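Local coordinates for kelch repeat and BTB domain-containing protein A55 (Vaccinia virus WR, PDB 6I2M) that probably serves as a substrate-specific adapter of CUL3-containing ubiquitin ligases, directing host proteins to ubiquitination and proteasomal degradation, at residues N12-R15 and R19-D22. Residues are numbered along the deposited sequence; the frame is centred on the assembly and turned at random.
Sequences NGFR and RFCD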
loop_
_atom_site.group_PDB
_atom_site.type_symbol
_atom_site.label_atom_id
_atom_site.label_comp_id
_atom_site.label_asym_id
_atom_site.label_seq_id
_atom_site.Cartn_x
_atom_site.Cartn_y
_atom_site.Cartn_z
ATOM N N ASN A 12 -8.657 -2.382 -2.693
ATOM C CA ASN A 12 -9.079 -3.541 -3.490
ATOM C C ASN A 12 -10.566 -3.834 -3.251
ATOM O O ASN A 12 -11.242 -4.335 -4.150
ATOM C CB ASN A 12 -8.220 -4.773 -3.174
ATOM C CG ASN A 12 -8.456 -5.966 -4.077
ATOM O OD1 ASN A 12 -8.480 -5.864 -5.311
ATOM N ND2 ASN A 12 -8.618 -7.134 -3.474
ATOM N N GLY A 13 -11.045 -3.504 -2.049
ATOM C CA GLY A 13 -12.442 -3.639 -1.652
ATOM C C GLY A 13 -13.308 -2.611 -2.355
ATOM O O GLY A 13 -14.453 -2.903 -2.709
ATOM N N PHE A 14 -12.749 -1.397 -2.573
ATOM C CA PHE A 14 -13.395 -0.292 -3.284
ATOM C C PHE A 14 -13.436 -0.602 -4.786
ATOM O O PHE A 14 -14.396 -0.231 -5.461
ATOM C CB PHE A 14 -12.642 1.035 -3.055
ATOM C CG PHE A 14 -12.684 1.657 -1.673
ATOM C CD1 PHE A 14 -13.852 1.647 -0.918
ATOM C CD2 PHE A 14 -11.582 2.340 -1.170
ATOM C CE1 PHE A 14 -13.895 2.249 0.344
ATOM C CE2 PHE A 14 -11.629 2.949 0.087
ATOM C CZ PHE A 14 -12.786 2.902 0.835
ATOM N N ARG A 15 -12.384 -1.280 -5.299
ATOM C CA ARG A 15 -12.218 -1.697 -6.694
ATOM C C ARG A 15 -13.328 -2.677 -7.108
ATOM O O ARG A 15 -13.894 -2.532 -8.194
ATOM C CB ARG A 15 -10.821 -2.321 -6.885
ATOM C CG ARG A 15 -10.511 -2.821 -8.293
ATOM C CD ARG A 15 -9.416 -3.866 -8.251
ATOM N NE ARG A 15 -9.387 -4.685 -9.462
ATOM C CZ ARG A 15 -8.719 -5.830 -9.579
ATOM N NH1 ARG A 15 -8.021 -6.307 -8.555
ATOM N NH2 ARG A 15 -8.750 -6.509 -10.717
ATOM N N ARG A 19 -16.148 1.740 -6.376
ATOM C CA ARG A 19 -15.865 3.025 -5.739
ATOM C C ARG A 19 -14.547 3.630 -6.219
ATOM O O ARG A 19 -13.537 2.926 -6.309
ATOM C CB ARG A 19 -15.838 2.872 -4.210
ATOM C CG ARG A 19 -17.215 2.767 -3.563
ATOM C CD ARG A 19 -17.126 2.884 -2.052
ATOM N NE ARG A 19 -16.659 4.205 -1.628
ATOM C CZ ARG A 19 -16.553 4.599 -0.364
ATOM N NH1 ARG A 19 -16.884 3.776 0.625
ATOM N NH2 ARG A 19 -16.122 5.817 -0.077
ATOM N N PHE A 20 -14.570 4.949 -6.522
ATOM C CA PHE A 20 -13.441 5.783 -6.973
ATOM C C PHE A 20 -12.815 5.355 -8.320
ATOM O O PHE A 20 -11.853 5.992 -8.763
ATOM C CB PHE A 20 -12.352 5.903 -5.883
ATOM C CG PHE A 20 -12.842 6.358 -4.531
ATOM C CD1 PHE A 20 -13.016 7.710 -4.255
ATOM C CD2 PHE A 20 -13.102 5.440 -3.521
ATOM C CE1 PHE A 20 -13.460 8.132 -3.000
ATOM C CE2 PHE A 20 -13.546 5.862 -2.267
ATOM C CZ PHE A 20 -13.726 7.205 -2.017
ATOM N N CYS A 21 -13.367 4.309 -8.973
ATOM C CA CYS A 21 -12.885 3.792 -10.257
ATOM C C CYS A 21 -13.025 4.825 -11.372
ATOM O O CYS A 21 -14.141 5.201 -11.744
ATOM C CB CYS A 21 -13.571 2.475 -10.613
ATOM S SG CYS A 21 -12.972 1.049 -9.670
ATOM N N ASP A 22 -11.878 5.312 -11.870
ATOM C CA ASP A 22 -11.816 6.338 -12.908
ATOM C C ASP A 22 -11.153 5.855 -14.215
ATOM O O ASP A 22 -10.873 6.672 -15.097
ATOM C CB ASP A 22 -11.151 7.619 -12.359
ATOM C CG ASP A 22 -9.710 7.486 -11.891
ATOM O OD1 ASP A 22 -9.339 6.399 -11.391
ATOM O OD2 ASP A 22 -8.959 8.477 -12.002
#
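In the BTB domain of A55, Phe14 near the end of the N-terminal helix 4-17 packs against Arg19 and Phe20 of the loop that leads into strand 23-27, where the chain turns back on the helix. The turn is tied by one backbone hydrogen bond, Arg19 N to Phe14 O at 2.8 Å, which is well short of straight. Beside this bond the two phenylalanines form a T-shaped pair: the edge of Phe20 faces the Phe14 ring, with centroids 5.3 Å apart and planes at 68°. Phe20 CE2 stands over the middle of that ring, and CD2 of Phe14 lies 4.2 Å from CD2 of Phe20.

Arg19 comes to the same ring from its CD1-CE1 side. With CG beside the backbone N and anti to the carbonyl carbon (chi1 -77°), and chi2 extended, its CD sits 3.7 Å from Phe14 CD1; the bend at chi3 then turns NE and the guanidinium along that side of the ring. The guanidinium is inclined to the ring rather than stacked flat on it, the two planes being 54° apart, and NH2 hydrogen-bonds to Ser47 O of the second subunit. Phe14 also packs on Leu37 and Phe20 on Ser40, both of the second subunit, so this turn forms part of the subunit interface, consistent with the dimers of BTB domains. Within its own chain, the Arg19 carbonyl receives a hydrogen bond from His35 NE2. Further along the loop, Cys21 SG approaches Arg15 O at 4.0 Å. Phe14 CE1 lies over one face of the Arg19 guanidinium, offset toward its rim, 3.4 Å from NH1.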